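Local structure of alkyl hydroperoxide reductase, C subunit (Enterococcus faecalis, 5Y63) at residues Q17-D25 against R34-G42; V79-H90 against Y105-A116. The protein probably reduces hydrogen peroxide and organic hydroperoxides to water and alcohols as a thiol-specific 2-Cys peroxiredoxin, protecting the cell against oxidative stress. All coordinates share one frame; numbering follows the deposited sequence.

Contact 1: residues Q17-D25 against R34-G42; sequences QKLFDFECD and RVSTEDILG
Thr37 and Phe22 show how one hydroxyl can tie a loop to the end of a hairpin. Thr37 OG1 gives its proton to Phe20 O at 3.0 Å, arriving in the carbonyl plane on a lone pair, and accepts from Phe22 N at 2.8 Å. The rotation that makes this possible sets OG1 anti to Thr37's own carbonyl carbon (chi1 -45°), while CG2 lies near Phe20 O. Thr37 N returns a bond to Phe22 O, so the two residues are joined through backbone and side chain alike. Thr37 N lies over one face of the Phe22 ring, offset toward its rim. The ring's CE2–CZ edge meets Ile40 CD1, and the two side chains cross at about a right angle. From farther back along the loop, Leu19 CD1 reaches Ile40 CG2 at 3.9 Å, again nearly perpendicular.

Beyond Phe22 the chains pair as antiparallel strands, with Cys24 and Val35 exchanging two backbone bonds. On the face bearing Glu23, Asp25 and Arg34, the arginine chain bends at chi2 (-60°) and runs back over the partner strand. Its NE meets Asp25 OD1 at 2.8 Å, in the guanidinium plane but from above the carboxylate plane, and its NH1 makes a longer salt bridge, 3.5 Å, to Glu23 OE2. Together the two probably restrict the turning of the guanidinium. Helix 114-119 packs against Leu19 and Phe22. Strands 23-28 and 31-36 form the N-terminal beta hairpin that precedes the central strands of the thioredoxin-like peroxiredoxin fold.

Contact 2: residues V79-H90 against Y105-A116; sequences VYSVSEDSHYVH and YPMLADPNGQLA
Strands 79-83 and 107-109 run parallel at 37°, their axes approaching to 4.6 Å, with Ser81 beside Met107. Leu108 N donates to Ser81 O at 2.7 Å, whereas the return bond from Ser81 N to Pro106 O is weak. Val79 CG1 sits over one face of the Tyr105 ring, 4.0 Å from its centroid, a CH-pi contact. On the other side of the sheet, Leu108 CD1 packs on Tyr80 CB, and Val82 CG1 meets Leu115 CD2 at about a right angle.

His90 reaches back from its helix: NE2 donates to Leu108 O at 3.2 Å from above the carbonyl plane, Met107 CB lies over one ring face and Ser86 O over the opposite one. Its ND1 hydrogen-bonds to Asp53 OD2, so both ring nitrogens are engaged. The Glu84 and Asp110 carboxylates lie side by side, pointing the same way, their planes 88° apart; Ala116 N steadies Asp110 OD2 almost along its C-O axis.

Ser83 lies about 8 Å from the predicted peroxidatic Cys58, side chain to side chain. Strand 44-49 flanks strand 77-83 and strand 23-28 flanks strand 107-109; helix 58-67 covers Val79 and Tyr105, and Asn112 ND2 hydrogen-bonds to Ala125 O of the second subunit.

In the fold
The two contacts illustrate how a local hairpin is built onto a longer-range parallel pairing. They follow one another along the chain, contact 1 closing before contact 2 opens, and their centres are 13 Å apart. One mixed sheet carries both: strand 23-28 runs antiparallel to strand 107-109, where Asp25 O and Ala109 N probably form a hydrogen bond at 2.9 Å. Helix 114-119 adds a second junction, as Leu115 packs on Phe22. The hairpin, partly buried, thereby extends the sheet outward from the buried strands of contact 2, which lie nearer the predicted active-site cysteine and whose following loops and helix start, unlike contact 1, also meet the second subunit.

Contact 1: residues Q17-D25 against R34-G42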
loop_
_atom_site.group_PDB
_atom_site.type_symbol
_atom_site.label_atom_id
_atom_site.label_comp_id
_atom_site.label_asym_id
_atom_site.label_seq_id
_atom_site.Cartn_x
_atom_site.Cartn_y
_atom_site.Cartn_z
ATOM N N GLN A 17 32.907 2.129 4.716
ATOM C CA GLN A 17 31.745 2.703 5.389
ATOM C C GLN A 17 32.207 3.500 6.602
ATOM O O GLN A 17 32.987 3.007 7.415
ATOM C CB GLN A 17 30.766 1.612 5.824
ATOM C CG GLN A 17 30.067 0.902 4.673
ATOM C CD GLN A 17 29.163 1.819 3.864
ATOM O OE1 GLN A 17 28.718 2.861 4.350
ATOM N NE2 GLN A 17 28.885 1.433 2.621
ATOM N N LYS A 18 31.717 4.733 6.708
ATOM C CA LYS A 18 32.066 5.627 7.811
ATOM C C LYS A 18 31.429 5.164 9.117
ATOM O O LYS A 18 30.321 4.625 9.111
ATOM C CB LYS A 18 31.606 7.058 7.503
ATOM C CG LYS A 18 32.479 7.797 6.501
ATOM C CD LYS A 18 33.542 8.633 7.202
ATOM C CE LYS A 18 34.549 9.243 6.235
ATOM N NZ LYS A 18 33.953 9.764 4.972
ATOM N N LEU A 19 32.126 5.377 10.230
ATOM C CA LEU A 19 31.548 5.136 11.551
ATOM C C LEU A 19 30.375 6.079 11.792
ATOM O O LEU A 19 30.475 7.282 11.546
ATOM C CB LEU A 19 32.582 5.349 12.659
ATOM C CG LEU A 19 33.744 4.365 12.779
ATOM C CD1 LEU A 19 34.657 4.793 13.919
ATOM C CD2 LEU A 19 33.254 2.942 13.000
ATOM N N PHE A 20 29.266 5.523 12.264
ATOM C CA PHE A 20 28.123 6.319 12.712
ATOM C C PHE A 20 28.449 7.149 13.961
ATOM O O PHE A 20 29.416 6.869 14.677
ATOM C CB PHE A 20 26.895 5.421 12.953
ATOM C CG PHE A 20 26.922 4.644 14.254
ATOM C CD1 PHE A 20 27.912 3.698 14.515
ATOM C CD2 PHE A 20 25.925 4.832 15.203
ATOM C CE1 PHE A 20 27.918 2.982 15.701
ATOM C CE2 PHE A 20 25.926 4.113 16.389
ATOM C CZ PHE A 20 26.924 3.188 16.638
ATOM N N ASP A 21 27.647 8.184 14.199
ATOM C CA ASP A 21 27.789 9.011 15.394
ATOM C C ASP A 21 27.301 8.222 16.603
ATOM O O ASP A 21 26.173 7.734 16.619
ATOM C CB ASP A 21 26.998 10.316 15.257
ATOM C CG ASP A 21 27.159 11.235 16.463
ATOM O OD1 ASP A 21 28.135 11.076 17.228
ATOM O OD2 ASP A 21 26.303 12.126 16.644
ATOM N N PHE A 22 28.162 8.093 17.607
ATOM C CA PHE A 22 27.828 7.340 18.808
ATOM C C PHE A 22 28.604 7.867 20.004
ATOM O O PHE A 22 29.618 8.547 19.852
ATOM C CB PHE A 22 28.131 5.848 18.612
ATOM C CG PHE A 22 29.565 5.476 18.872
ATOM C CD1 PHE A 22 29.981 5.112 20.148
ATOM C CD2 PHE A 22 30.501 5.491 17.845
ATOM C CE1 PHE A 22 31.301 4.776 20.395
ATOM C CE2 PHE A 22 31.824 5.155 18.088
ATOM C CZ PHE A 22 32.223 4.795 19.364
ATOM N N GLU A 23 28.110 7.532 21.190
ATOM C CA GLU A 23 28.805 7.813 22.437
ATOM C C GLU A 23 28.502 6.681 23.409
ATOM O O GLU A 23 27.376 6.183 23.452
ATOM C CB GLU A 23 28.361 9.162 23.010
ATOM C CG GLU A 23 29.254 9.680 24.129
ATOM C CD GLU A 23 29.024 11.151 24.456
ATOM O OE1 GLU A 23 27.971 11.711 24.067
ATOM O OE2 GLU A 23 29.901 11.753 25.115
ATOM N N CYS A 24 29.508 6.261 24.171
ATOM C CA CYS A 24 29.335 5.166 25.124
ATOM C C CYS A 24 30.333 5.232 26.272
ATOM O O CYS A 24 31.334 5.947 26.206
ATOM C CB CYS A 24 29.475 3.822 24.411
ATOM S SG CYS A 24 31.178 3.355 24.026
ATOM N N ASP A 25 30.048 4.464 27.317
ATOM C CA ASP A 25 30.929 4.365 28.477
ATOM C C ASP A 25 32.106 3.448 28.177
ATOM O O ASP A 25 32.003 2.543 27.343
ATOM C CB ASP A 25 30.163 3.828 29.684
ATOM C CG ASP A 25 29.027 4.735 30.105
ATOM O OD1 ASP A 25 29.268 5.946 30.287
ATOM O OD2 ASP A 25 27.894 4.237 30.258
ATOM N N ARG A 34 34.095 8.571 28.875
ATOM C CA ARG A 34 33.082 8.561 27.825
ATOM C C ARG A 34 33.742 8.722 26.458
ATOM O O ARG A 34 34.260 9.792 26.133
ATOM C CB ARG A 34 32.049 9.676 28.054
ATOM C CG ARG A 34 30.802 9.249 28.819
ATOM C CD ARG A 34 30.054 8.151 28.074
ATOM N NE ARG A 34 28.656 8.014 28.475
ATOM C CZ ARG A 34 27.666 8.812 28.081
ATOM N NH1 ARG A 34 27.900 9.847 27.281
ATOM N NH2 ARG A 34 26.429 8.579 28.504
ATOM N N VAL A 35 33.719 7.652 25.667
ATOM C CA VAL A 35 34.297 7.649 24.324
ATOM C C VAL A 35 33.202 7.891 23.289
ATOM O O VAL A 35 32.109 7.331 23.394
ATOM C CB VAL A 35 34.994 6.306 24.017
ATOM C CG1 VAL A 35 35.599 6.313 22.618
ATOM C CG2 VAL A 35 36.064 6.008 25.059
ATOM N N SER A 36 33.507 8.717 22.292
ATOM C CA SER A 36 32.576 9.016 21.207
ATOM C C SER A 36 33.279 8.903 19.855
ATOM O O SER A 36 34.477 8.626 19.791
ATOM C CB SER A 36 31.988 10.419 21.383
ATOM O OG SER A 36 32.962 11.420 21.133
ATOM N N THR A 37 32.526 9.123 18.780
ATOM C CA THR A 37 33.062 9.056 17.416
ATOM C C THR A 37 34.198 10.056 17.174
ATOM O O THR A 37 35.115 9.779 16.400
ATOM C CB THR A 37 31.951 9.299 16.376
ATOM O OG1 THR A 37 30.790 8.540 16.733
ATOM C CG2 THR A 37 32.410 8.893 14.980
ATOM N N GLU A 38 34.135 11.207 17.841
ATOM C CA GLU A 38 35.155 12.248 17.698
ATOM C C GLU A 38 36.499 11.797 18.269
ATOM O O GLU A 38 37.554 12.153 17.744
ATOM C CB GLU A 38 34.718 13.545 18.387
ATOM C CG GLU A 38 33.425 14.151 17.847
ATOM C CD GLU A 38 32.189 13.739 18.635
ATOM O OE1 GLU A 38 32.196 13.874 19.879
ATOM O OE2 GLU A 38 31.203 13.288 18.008
ATOM N N ASP A 39 36.453 11.006 19.338
ATOM C CA ASP A 39 37.666 10.517 20.000
ATOM C C ASP A 39 38.439 9.506 19.146
ATOM O O ASP A 39 39.649 9.343 19.311
ATOM C CB ASP A 39 37.320 9.887 21.354
ATOM C CG ASP A 39 36.691 10.879 22.322
ATOM O OD1 ASP A 39 35.930 11.764 21.874
ATOM O OD2 ASP A 39 36.951 10.765 23.538
ATOM N N ILE A 40 37.734 8.840 18.233
ATOM C CA ILE A 40 38.325 7.815 17.378
ATOM C C ILE A 40 39.017 8.419 16.157
ATOM O O ILE A 40 40.086 7.954 15.761
ATOM C CB ILE A 40 37.253 6.804 16.929
ATOM C CG1 ILE A 40 36.623 6.128 18.153
ATOM C CG2 ILE A 40 37.849 5.750 16.005
ATOM C CD1 ILE A 40 35.230 5.605 17.902
ATOM N N LEU A 41 38.407 9.440 15.557
ATOM C CA LEU A 41 39.006 10.140 14.408
ATOM C C LEU A 41 40.382 10.718 14.740
ATOM O O LEU A 41 40.627 11.148 15.869
ATOM C CB LEU A 41 38.096 11.273 13.909
ATOM C CG LEU A 41 37.110 10.941 12.783
ATOM C CD1 LEU A 41 35.978 10.057 13.276
ATOM C CD2 LEU A 41 36.556 12.221 12.173
ATOM N N GLY A 42 41.269 10.728 13.747
ATOM C CA GLY A 42 42.612 11.279 13.909
ATOM C C GLY A 42 43.678 10.204 13.937
ATOM O O GLY A 42 44.741 10.364 13.339
#

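Contact 2: residues V79-H90 against Y105-A116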
loop_
_atom_site.group_PDB
_atom_site.type_symbol
_atom_site.label_atom_id
_atom_site.label_comp_id
_atom_site.label_asym_id
_atom_site.label_seq_id
_atom_site.Cartn_x
_atom_site.Cartn_y
_atom_site.Cartn_z
ATOM N N VAL A 79 43.374 1.016 20.339
ATOM C CA VAL A 79 42.641 -0.248 20.432
ATOM C C VAL A 79 41.396 -0.055 21.297
ATOM O O VAL A 79 41.481 0.468 22.405
ATOM C CB VAL A 79 43.526 -1.358 21.045
ATOM C CG1 VAL A 79 42.755 -2.666 21.183
ATOM C CG2 VAL A 79 44.777 -1.569 20.203
ATOM N N TYR A 80 40.245 -0.483 20.786
ATOM C CA TYR A 80 38.986 -0.407 21.525
ATOM C C TYR A 80 38.344 -1.793 21.628
ATOM O O TYR A 80 37.723 -2.262 20.675
ATOM C CB TYR A 80 38.022 0.560 20.834
ATOM C CG TYR A 80 38.580 1.948 20.621
ATOM C CD1 TYR A 80 38.462 2.928 21.604
ATOM C CD2 TYR A 80 39.221 2.285 19.431
ATOM C CE1 TYR A 80 38.970 4.202 21.412
ATOM C CE2 TYR A 80 39.732 3.557 19.228
ATOM C CZ TYR A 80 39.602 4.512 20.221
ATOM O OH TYR A 80 40.110 5.778 20.021
ATOM N N SER A 81 38.499 -2.453 22.774
ATOM C CA SER A 81 37.842 -3.738 22.997
ATOM C C SER A 81 36.369 -3.501 23.307
ATOM O O SER A 81 36.030 -2.629 24.108
ATOM C CB SER A 81 38.511 -4.526 24.124
ATOM O OG SER A 81 38.145 -4.039 25.404
ATOM N N VAL A 82 35.503 -4.278 22.665
ATOM C CA VAL A 82 34.065 -4.085 22.778
ATOM C C VAL A 82 33.380 -5.372 23.227
ATOM O O VAL A 82 33.677 -6.460 22.736
ATOM C CB VAL A 82 33.447 -3.627 21.439
ATOM C CG1 VAL A 82 32.060 -3.041 21.666
ATOM C CG2 VAL A 82 34.341 -2.604 20.753
ATOM N N SER A 83 32.459 -5.226 24.171
ATOM C CA SER A 83 31.635 -6.327 24.647
ATOM C C SER A 83 30.259 -5.775 25.005
ATOM O O SER A 83 30.099 -4.570 25.201
ATOM C CB SER A 83 32.301 -6.996 25.854
ATOM O OG SER A 83 31.364 -7.604 26.725
ATOM N N GLU A 84 29.270 -6.657 25.089
ATOM C CA GLU A 84 27.921 -6.257 25.475
ATOM C C GLU A 84 27.785 -6.101 26.993
ATOM O O GLU A 84 26.687 -5.879 27.502
ATOM C CB GLU A 84 26.892 -7.260 24.943
ATOM C CG GLU A 84 26.908 -7.422 23.431
ATOM C CD GLU A 84 26.562 -6.142 22.695
ATOM O OE1 GLU A 84 25.363 -5.809 22.613
ATOM O OE2 GLU A 84 27.488 -5.474 22.191
ATOM N N ASP A 85 28.902 -6.221 27.709
ATOM C CA ASP A 85 28.940 -5.987 29.148
ATOM C C ASP A 85 29.034 -4.497 29.451
ATOM O O ASP A 85 29.489 -3.709 28.620
ATOM C CB ASP A 85 30.131 -6.724 29.769
ATOM C CG ASP A 85 29.991 -8.230 29.674
ATOM O OD1 ASP A 85 29.109 -8.781 30.366
ATOM O OD2 ASP A 85 30.756 -8.860 28.912
ATOM N N SER A 86 28.601 -4.117 30.651
ATOM C CA SER A 86 28.661 -2.725 31.081
ATOM C C SER A 86 30.070 -2.360 31.517
ATOM O O SER A 86 30.903 -3.232 31.774
ATOM C CB SER A 86 27.682 -2.460 32.228
ATOM O OG SER A 86 28.139 -3.035 33.437
ATOM N N HIS A 87 30.323 -1.060 31.592
ATOM C CA HIS A 87 31.592 -0.540 32.097
ATOM C C HIS A 87 31.832 -0.949 33.555
ATOM O O HIS A 87 32.980 -1.132 33.963
ATOM C CB HIS A 87 31.663 0.985 31.938
ATOM C CG HIS A 87 30.575 1.728 32.653
ATOM N ND1 HIS A 87 29.346 1.983 32.082
ATOM C CD2 HIS A 87 30.538 2.282 33.887
ATOM C CE1 HIS A 87 28.597 2.656 32.937
ATOM N NE2 HIS A 87 29.297 2.851 34.038
ATOM N N TYR A 88 30.755 -1.104 34.328
ATOM C CA TYR A 88 30.853 -1.617 35.701
ATOM C C TYR A 88 31.510 -3.001 35.729
ATOM O O TYR A 88 32.377 -3.266 36.563
ATOM C CB TYR A 88 29.470 -1.714 36.366
ATOM C CG TYR A 88 28.764 -0.392 36.601
ATOM C CD1 TYR A 88 29.287 0.556 37.479
ATOM C CD2 TYR A 88 27.554 -0.102 35.964
ATOM C CE1 TYR A 88 28.637 1.762 37.702
ATOM C CE2 TYR A 88 26.896 1.099 36.180
ATOM C CZ TYR A 88 27.440 2.027 37.048
ATOM O OH TYR A 88 26.787 3.222 37.261
ATOM N N VAL A 89 31.092 -3.867 34.809
ATOM C CA VAL A 89 31.575 -5.249 34.751
ATOM C C VAL A 89 33.045 -5.321 34.337
ATOM O O VAL A 89 33.792 -6.154 34.849
ATOM C CB VAL A 89 30.723 -6.105 33.786
ATOM C CG1 VAL A 89 31.303 -7.507 33.639
ATOM C CG2 VAL A 89 29.285 -6.190 34.279
ATOM N N HIS A 90 33.450 -4.451 33.413
ATOM C CA HIS A 90 34.844 -4.400 32.968
ATOM C C HIS A 90 35.790 -4.091 34.125
ATOM O O HIS A 90 36.855 -4.698 34.237
ATOM C CB HIS A 90 35.035 -3.358 31.860
ATOM C CG HIS A 90 34.311 -3.675 30.587
ATOM N ND1 HIS A 90 34.142 -4.962 30.122
ATOM C CD2 HIS A 90 33.737 -2.866 29.666
ATOM C CE1 HIS A 90 33.479 -4.933 28.981
ATOM N NE2 HIS A 90 33.224 -3.673 28.679
ATOM N N TYR A 105 44.693 -0.381 27.224
ATOM C CA TYR A 105 43.791 0.200 26.220
ATOM C C TYR A 105 42.363 0.357 26.761
ATOM O O TYR A 105 42.002 -0.289 27.748
ATOM C CB TYR A 105 43.812 -0.596 24.896
ATOM C CG TYR A 105 43.615 -2.098 24.990
ATOM C CD1 TYR A 105 42.343 -2.652 25.115
ATOM C CD2 TYR A 105 44.701 -2.969 24.906
ATOM C CE1 TYR A 105 42.161 -4.024 25.182
ATOM C CE2 TYR A 105 44.529 -4.342 24.972
ATOM C CZ TYR A 105 43.258 -4.866 25.110
ATOM O OH TYR A 105 43.085 -6.230 25.178
ATOM N N PRO A 106 41.559 1.241 26.135
ATOM C CA PRO A 106 40.185 1.468 26.594
ATOM C C PRO A 106 39.231 0.319 26.261
ATOM O O PRO A 106 39.155 -0.111 25.110
ATOM C CB PRO A 106 39.767 2.746 25.853
ATOM C CG PRO A 106 40.643 2.804 24.658
ATOM C CD PRO A 106 41.947 2.203 25.086
ATOM N N MET A 107 38.512 -0.161 27.273
ATOM C CA MET A 107 37.518 -1.214 27.104
ATOM C C MET A 107 36.119 -0.607 27.001
ATOM O O MET A 107 35.546 -0.171 28.005
ATOM C CB MET A 107 37.576 -2.177 28.287
ATOM C CG MET A 107 38.954 -2.752 28.556
ATOM S SD MET A 107 38.925 -3.919 29.927
ATOM C CE MET A 107 38.162 -5.339 29.144
ATOM N N LEU A 108 35.574 -0.579 25.786
ATOM C CA LEU A 108 34.257 0.011 25.548
ATOM C C LEU A 108 33.145 -0.909 26.040
ATOM O O LEU A 108 33.226 -2.129 25.897
ATOM C CB LEU A 108 34.047 0.302 24.060
ATOM C CG LEU A 108 35.065 1.200 23.350
ATOM C CD1 LEU A 108 34.596 1.483 21.929
ATOM C CD2 LEU A 108 35.299 2.502 24.100
ATOM N N ALA A 109 32.114 -0.309 26.628
ATOM C CA ALA A 109 30.925 -1.033 27.052
ATOM C C ALA A 109 29.833 -0.810 26.019
ATOM O O ALA A 109 29.692 0.294 25.484
ATOM C CB ALA A 109 30.467 -0.543 28.414
ATOM N N ASP A 110 29.058 -1.856 25.743
ATOM C CA ASP A 110 27.977 -1.770 24.770
ATOM C C ASP A 110 26.749 -2.568 25.216
ATOM O O ASP A 110 26.348 -3.515 24.545
ATOM C CB ASP A 110 28.473 -2.257 23.401
ATOM C CG ASP A 110 27.473 -2.001 22.288
ATOM O OD1 ASP A 110 26.697 -1.027 22.384
ATOM O OD2 ASP A 110 27.465 -2.776 21.310
ATOM N N PRO A 111 26.139 -2.181 26.352
ATOM C CA PRO A 111 24.959 -2.919 26.809
ATOM C C PRO A 111 23.728 -2.739 25.919
ATOM O O PRO A 111 22.924 -3.661 25.806
ATOM C CB PRO A 111 24.695 -2.342 28.211
ATOM C CG PRO A 111 25.932 -1.599 28.586
ATOM C CD PRO A 111 26.495 -1.105 27.293
ATOM N N ASN A 112 23.574 -1.564 25.308
ATOM C CA ASN A 112 22.446 -1.317 24.405
ATOM C C ASN A 112 22.614 -1.991 23.044
ATOM O O ASN A 112 21.629 -2.229 22.346
ATOM C CB ASN A 112 22.167 0.188 24.237
ATOM C CG ASN A 112 23.331 0.954 23.623
ATOM O OD1 ASN A 112 24.134 0.406 22.866
ATOM N ND2 ASN A 112 23.416 2.240 23.941
ATOM N N GLY A 113 23.858 -2.284 22.673
ATOM C CA GLY A 113 24.152 -3.032 21.450
ATOM C C GLY A 113 24.337 -2.193 20.198
ATOM O O GLY A 113 24.439 -2.737 19.101
ATOM N N GLN A 114 24.403 -0.873 20.354
ATOM C CA GLN A 114 24.521 0.034 19.209
ATOM C C GLN A 114 25.718 -0.319 18.315
ATOM O O GLN A 114 25.585 -0.371 17.090
ATOM C CB GLN A 114 24.596 1.498 19.679
ATOM C CG GLN A 114 25.883 1.873 20.403
ATOM C CD GLN A 114 25.838 3.224 21.089
ATOM O OE1 GLN A 114 26.437 3.406 22.151
ATOM N NE2 GLN A 114 25.143 4.185 20.485
ATOM N N LEU A 115 26.870 -0.579 18.934
ATOM C CA LEU A 115 28.098 -0.909 18.202
ATOM C C LEU A 115 27.981 -2.263 17.513
ATOM O O LEU A 115 28.130 -2.362 16.295
ATOM C CB LEU A 115 29.318 -0.908 19.140
ATOM C CG LEU A 115 30.130 0.384 19.315
ATOM C CD1 LEU A 115 29.271 1.630 19.424
ATOM C CD2 LEU A 115 31.024 0.275 20.540
ATOM N N ALA A 116 27.700 -3.298 18.298
ATOM C CA ALA A 116 27.580 -4.656 17.775
ATOM C C ALA A 116 26.601 -4.738 16.602
ATOM O O ALA A 116 26.864 -5.439 15.625
ATOM C CB ALA A 116 27.163 -5.610 18.881
HETATM O O HOH W 1 35.530 -4.285 26.581
#